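Local coordinates for protein major allergen DAU C 1 (Daucus carota, PDB 2WQL) that belongs to the Bet v 1 family of plant pathogenesis-related allergens and probably binds small molecules, possibly abscisic acid among them, in an internal pocket, at residues A[12-15]-A[16-20]; A[83-87]-A[88-92]. The protein carries 4 engineered substitutions. All coordinates share one frame; numbering follows the deposited sequence.

In the fold
Interactions 1 and 2 lie on opposite sides of the chain's centre, with their own centres about 27 Å apart. Each is a local contact, partly buried and partly surface, and they hold different elements: residues 12-20 lead from strand 5-12 into helix 16-25, whereas residues 83-92 lead out of strand 80-87 into a short 3-10 turn before strand 95-106. Strands 5-12 and 80-87 belong to one antiparallel sheet, in which 112-122 and 95-106 lie between them. The chemistry differs with the place. Interaction 1 starts a helix and relies on backbone and serine hydrogen bonds beside a small apolar patch; interaction 2 ends a strand, and aliphatic branches dominate its contacts.

Interaction 1: A[12-15]-A[16-20]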
ATOM      1  N   SER A  12      13.425   0.484   4.220  1.00 25.56           N
ATOM      2  CA  SER A  12      14.803   0.326   3.789  1.00 25.36           C
ATOM      3  C   SER A  12      14.948  -0.867   2.865  1.00 25.33           C
ATOM      4  O   SER A  12      14.244  -1.845   3.000  1.00 25.70           O
ATOM      5  CB  SER A  12      15.725   0.134   4.996  1.00 25.35           C
ATOM      6  OG  SER A  12      17.078  -0.070   4.594  1.00 25.10           O
ATOM      7  N   SER A  13      15.884  -0.787   1.932  1.00 25.26           N
ATOM      8  CA  SER A  13      16.202  -1.914   1.065  1.00 25.02           C
ATOM      9  C   SER A  13      17.170  -2.872   1.735  1.00 24.63           C
ATOM     10  O   SER A  13      17.382  -3.963   1.222  1.00 24.67           O
ATOM     11  CB  SER A  13      16.800  -1.437  -0.262  1.00 25.04           C
ATOM     12  OG  SER A  13      18.002  -0.727  -0.060  1.00 25.83           O
ATOM     13  N   VAL A  14      17.768  -2.459   2.853  1.00 24.15           N
ATOM     14  CA  VAL A  14      18.645  -3.319   3.636  1.00 24.01           C
ATOM     15  C   VAL A  14      17.799  -4.302   4.463  1.00 24.15           C
ATOM     16  O   VAL A  14      16.684  -3.984   4.880  1.00 24.44           O
ATOM     17  CB  VAL A  14      19.558  -2.496   4.578  1.00 24.22           C
ATOM     18  CG1 VAL A  14      20.339  -3.408   5.499  1.00 23.58           C
ATOM     19  CG2 VAL A  14      20.499  -1.606   3.780  1.00 23.24           C
ATOM     20  N   SER A  15      18.332  -5.493   4.705  1.00 24.02           N
ATOM     21  CA  SER A  15      17.587  -6.543   5.401  1.00 23.53           C
ATOM     22  C   SER A  15      17.338  -6.197   6.863  1.00 23.31           C
ATOM     23  O   SER A  15      18.047  -5.390   7.451  1.00 23.03           O
ATOM     24  CB  SER A  15      18.332  -7.873   5.306  1.00 23.23           C
ATOM     25  OG  SER A  15      19.428  -7.902   6.199  1.00 23.20           O
ATOM     26  N   ALA A  16      16.329  -6.844   7.429  1.00 23.48           N
ATOM     27  CA  ALA A  16      15.907  -6.638   8.820  1.00 23.67           C
ATOM     28  C   ALA A  16      17.005  -6.948   9.836  1.00 23.88           C
ATOM     29  O   ALA A  16      17.223  -6.171  10.765  1.00 23.44           O
ATOM     30  CB  ALA A  16      14.641  -7.484   9.119  1.00 22.94           C
ATOM     31  N   GLU A  17      17.668  -8.088   9.662  1.00 24.66           N
ATOM     32  CA  GLU A  17      18.785  -8.479  10.535  1.00 25.69           C
ATOM     33  C   GLU A  17      19.876  -7.411  10.541  1.00 25.09           C
ATOM     34  O   GLU A  17      20.377  -7.034  11.590  1.00 24.62           O
ATOM     35  CB  GLU A  17      19.395  -9.838  10.110  1.00 26.29           C
ATOM     36  CG  GLU A  17      18.809 -11.040  10.838  1.00 29.77           C
ATOM     37  CD  GLU A  17      19.192 -12.422  10.203  1.00 36.13           C
ATOM     38  OE1 GLU A  17      20.404 -12.810  10.159  1.00 37.96           O
ATOM     39  OE2 GLU A  17      18.261 -13.153   9.765  1.00 39.33           O
ATOM     40  N   LYS A  18      20.227  -6.926   9.360  1.00 25.01           N
ATOM     41  CA  LYS A  18      21.333  -5.989   9.219  1.00 25.11           C
ATOM     42  C   LYS A  18      20.975  -4.609   9.798  1.00 24.65           C
ATOM     43  O   LYS A  18      21.791  -3.991  10.484  1.00 24.62           O
ATOM     44  CB  LYS A  18      21.732  -5.896   7.746  1.00 25.31           C
ATOM     45  CG  LYS A  18      23.214  -5.742   7.476  1.00 27.56           C
ATOM     46  CD  LYS A  18      23.542  -6.097   6.004  1.00 30.08           C
ATOM     47  CE  LYS A  18      25.054  -6.181   5.721  1.00 31.41           C
ATOM     48  NZ  LYS A  18      25.383  -5.624   4.364  1.00 32.41           N
ATOM     49  N   ILE A  19      19.757  -4.137   9.536  1.00 24.14           N
ATOM     50  CA  ILE A  19      19.300  -2.853  10.068  1.00 24.09           C
ATOM     51  C   ILE A  19      19.305  -2.872  11.590  1.00 24.42           C
ATOM     52  O   ILE A  19      19.826  -1.963  12.237  1.00 24.60           O
ATOM     53  CB  ILE A  19      17.882  -2.495   9.559  1.00 23.98           C
ATOM     54  CG1 ILE A  19      17.942  -2.004   8.112  1.00 24.39           C
ATOM     55  CG2 ILE A  19      17.246  -1.412  10.399  1.00 23.30           C
ATOM     56  CD1 ILE A  19      18.596  -0.653   7.949  1.00 23.96           C
ATOM     57  N   PHE A  20      18.735  -3.923  12.155  1.00 24.53           N
ATOM     58  CA  PHE A  20      18.695  -4.086  13.592  1.00 24.77           C
ATOM     59  C   PHE A  20      20.084  -4.093  14.210  1.00 25.06           C
ATOM     60  O   PHE A  20      20.271  -3.572  15.300  1.00 25.52           O
ATOM     61  CB  PHE A  20      17.992  -5.391  13.961  1.00 24.89           C
ATOM     62  CG  PHE A  20      17.684  -5.516  15.427  1.00 24.08           C
ATOM     63  CD1 PHE A  20      16.622  -4.808  15.986  1.00 24.18           C
ATOM     64  CD2 PHE A  20      18.441  -6.330  16.240  1.00 23.55           C
ATOM     65  CE1 PHE A  20      16.312  -4.923  17.337  1.00 24.28           C
ATOM     66  CE2 PHE A  20      18.143  -6.449  17.595  1.00 24.27           C
ATOM     67  CZ  PHE A  20      17.074  -5.740  18.143  1.00 24.09           C
TER
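V14 and I19 make the apolar half of this contact, where the turn after strand 5-12 meets the first turn of helix 16-25. The side chains approach obliquely: V14 CG1 lies 3.8 Å from I19 CG1, while I19 CD1 reaches back toward S12 and comes to 3.7 Å from S12 OG. I19 gets there because its CG1 branch points opposite its own carbonyl carbon (chi1 -76°), back toward the turn. This is the tightly packed side. F144 of helix 130-153 covers S12 and I19, I152 of that helix lies on V14, and S112 and T114 of strand 112-122 add to the cover of I19.

Polar atoms organise the turn. S12 OG accepts from V14 N at 3.0 Å, which defines an ST turn, and it also has a weak hydrogen bond with E148. One residue beyond V14 comes the N-cap, S15. I19 N donates to S15 O at 3.0 Å, with an N-H...O angle of 165°, the first i to i+4 bond of the helix. S15 OG sits between its backbone N and carbonyl carbon (chi1 77°), a rotation that brings it within 3.4 Å of K18 N, where it accepts a weak capping bond.

The solvent side is looser. V14 CG1 touches K18 CB at 3.6 Å, the two side chains crossing at about a right angle, but the end of the lysine chain leads away from the turn. E17 is likewise exposed and adds little beyond a distant approach to S15.

Chemically, two bonds of unequal strength serve the helix start: the straight backbone bond to S15 O supplies the firmer hold, and the serine hydroxyl offers K18 N, which has no residue of an earlier helical turn to pair with, an acceptor, though a weak one.

Interaction 2: A[83-87]-A[88-92]; sequences STVID and GDILL
V85 CG1 is the hub of the side-chain contact, meeting I90 CG2 at 3.6 Å and L91 CD2 at 4.1 Å. The valine places this methyl opposite its backbone N (chi1 -176°), directed at the turn that follows its strand. I90 and V85 cross at about a right angle. The isoleucine extends CG1 opposite its own N, which leaves the short CG2 branch between N and the carbonyl carbon; that branch touches the valine and also lies 3.8 Å from D87 O.

In the Bet v 1 fold, this is the exit from strand 80-87 into the connection to strand 95-106, where residues 89-91 form a short 3-10 segment, marked by the 3.1 Å hydrogen bond from L91 N to G88 O. S83, on the same strand, lines the pocket that holds a hexaethylene glycol derivative in this crystal. G88 starts the turn with phi 119°, a value readily open to a residue lacking a side chain.

L91 slides past V85 in the opposite direction and divides its two methyls: CD1 rests 3.6 Å from I86 O and 3.7 Å from D87 CA, while CD2 faces V85. I98 of strand 95-106 borders both V85 and L91, and M67 of strand 66-75 touches I90.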
ATOM      1  N   SER A  83      12.646   1.104  24.682  1.00 25.77           N
ATOM      2  CA  SER A  83      13.436   2.070  25.427  1.00 25.77           C
ATOM      3  C   SER A  83      12.627   3.286  25.811  1.00 25.76           C
ATOM      4  O   SER A  83      11.628   3.603  25.149  1.00 26.23           O
ATOM      5  CB  SER A  83      14.620   2.530  24.593  1.00 25.93           C
ATOM      6  OG  SER A  83      14.176   3.121  23.388  1.00 26.16           O
ATOM      7  N   THR A  84      13.068   3.970  26.872  1.00 25.27           N
ATOM      8  CA  THR A  84      12.330   5.100  27.441  1.00 24.93           C
ATOM      9  C   THR A  84      13.212   6.310  27.624  1.00 24.28           C
ATOM     10  O   THR A  84      14.291   6.206  28.175  1.00 24.04           O
ATOM     11  CB  THR A  84      11.743   4.749  28.811  1.00 25.09           C
ATOM     12  OG1 THR A  84      10.992   3.542  28.704  1.00 26.33           O
ATOM     13  CG2 THR A  84      10.817   5.864  29.313  1.00 25.20           C
ATOM     14  N   VAL A  85      12.751   7.459  27.155  1.00 23.96           N
ATOM     15  CA  VAL A  85      13.468   8.710  27.396  1.00 23.98           C
ATOM     16  C   VAL A  85      13.008   9.218  28.750  1.00 24.09           C
ATOM     17  O   VAL A  85      11.817   9.423  28.955  1.00 24.03           O
ATOM     18  CB  VAL A  85      13.192   9.778  26.310  1.00 23.93           C
ATOM     19  CG1 VAL A  85      14.036  10.989  26.563  1.00 22.54           C
ATOM     20  CG2 VAL A  85      13.450   9.205  24.910  1.00 22.92           C
ATOM     21  N   ILE A  86      13.946   9.401  29.673  1.00 24.32           N
ATOM     22  CA  ILE A  86      13.597   9.687  31.067  1.00 24.45           C
ATOM     23  C   ILE A  86      14.075  11.042  31.591  1.00 24.86           C
ATOM     24  O   ILE A  86      13.629  11.481  32.656  1.00 24.65           O
ATOM     25  CB  ILE A  86      14.070   8.542  32.013  1.00 24.26           C
ATOM     26  CG1 ILE A  86      15.593   8.423  32.033  1.00 24.38           C
ATOM     27  CG2 ILE A  86      13.450   7.222  31.578  1.00 23.28           C
ATOM     28  CD1 ILE A  86      16.120   7.526  33.145  1.00 23.59           C
ATOM     29  N   ASP A  87      14.972  11.702  30.864  1.00 25.40           N
ATOM     30  CA  ASP A  87      15.508  12.994  31.298  1.00 26.07           C
ATOM     31  C   ASP A  87      16.008  13.757  30.093  1.00 25.98           C
ATOM     32  O   ASP A  87      16.197  13.184  29.026  1.00 25.31           O
ATOM     33  CB  ASP A  87      16.657  12.813  32.311  1.00 26.47           C
ATOM     34  CG  ASP A  87      16.967  14.105  33.128  1.00 28.75           C
ATOM     35  OD1 ASP A  87      16.150  15.057  33.112  1.00 31.50           O
ATOM     36  OD2 ASP A  87      18.031  14.162  33.810  1.00 30.79           O
ATOM     37  N   GLY A  88      16.207  15.056  30.280  1.00 26.37           N
ATOM     38  CA  GLY A  88      16.818  15.922  29.269  1.00 26.80           C
ATOM     39  C   GLY A  88      15.875  17.019  28.823  1.00 26.93           C
ATOM     40  O   GLY A  88      14.671  16.940  29.079  1.00 27.04           O
ATOM     41  N   ASP A  89      16.404  18.033  28.137  1.00 26.96           N
ATOM     42  CA  ASP A  89      15.537  19.129  27.642  1.00 27.20           C
ATOM     43  C   ASP A  89      14.599  18.685  26.491  1.00 26.85           C
ATOM     44  O   ASP A  89      13.693  19.422  26.106  1.00 26.73           O
ATOM     45  CB  ASP A  89      16.343  20.399  27.283  1.00 27.18           C
ATOM     46  CG  ASP A  89      17.349  20.170  26.176  1.00 28.24           C
ATOM     47  OD1 ASP A  89      17.220  19.165  25.447  1.00 29.61           O
ATOM     48  OD2 ASP A  89      18.269  21.009  26.018  1.00 29.50           O
ATOM     49  N   ILE A  90      14.829  17.480  25.965  1.00 26.60           N
ATOM     50  CA  ILE A  90      13.894  16.816  25.054  1.00 26.51           C
ATOM     51  C   ILE A  90      12.492  16.665  25.683  1.00 26.71           C
ATOM     52  O   ILE A  90      11.488  16.627  24.971  1.00 26.69           O
ATOM     53  CB  ILE A  90      14.419  15.407  24.644  1.00 26.61           C
ATOM     54  CG1 ILE A  90      13.493  14.753  23.610  1.00 27.05           C
ATOM     55  CG2 ILE A  90      14.554  14.495  25.855  1.00 25.39           C
ATOM     56  CD1 ILE A  90      14.083  13.505  22.951  1.00 28.27           C
ATOM     57  N   LEU A  91      12.425  16.563  27.015  1.00 26.65           N
ATOM     58  CA  LEU A  91      11.139  16.447  27.712  1.00 26.47           C
ATOM     59  C   LEU A  91      10.423  17.789  27.857  1.00 26.81           C
ATOM     60  O   LEU A  91       9.358  17.869  28.473  1.00 26.49           O
ATOM     61  CB  LEU A  91      11.338  15.830  29.091  1.00 26.22           C
ATOM     62  CG  LEU A  91      11.959  14.432  29.130  1.00 25.40           C
ATOM     63  CD1 LEU A  91      12.024  14.006  30.573  1.00 24.34           C
ATOM     64  CD2 LEU A  91      11.209  13.411  28.297  1.00 23.21           C
ATOM     65  N   LEU A  92      11.002  18.841  27.286  1.00 27.33           N
ATOM     66  CA  LEU A  92      10.441  20.182  27.395  1.00 28.04           C
ATOM     67  C   LEU A  92      10.177  20.438  28.884  1.00 28.53           C
ATOM     68  O   LEU A  92      10.921  19.948  29.758  1.00 29.32           O
ATOM     69  CB  LEU A  92       9.176  20.312  26.533  1.00 28.17           C
ATOM     70  CG  LEU A  92       9.266  19.676  25.127  1.00 28.79           C
ATOM     71  CD1 LEU A  92       7.912  19.675  24.422  1.00 28.43           C
ATOM     72  CD2 LEU A  92      10.336  20.350  24.252  1.00 28.10           C
TER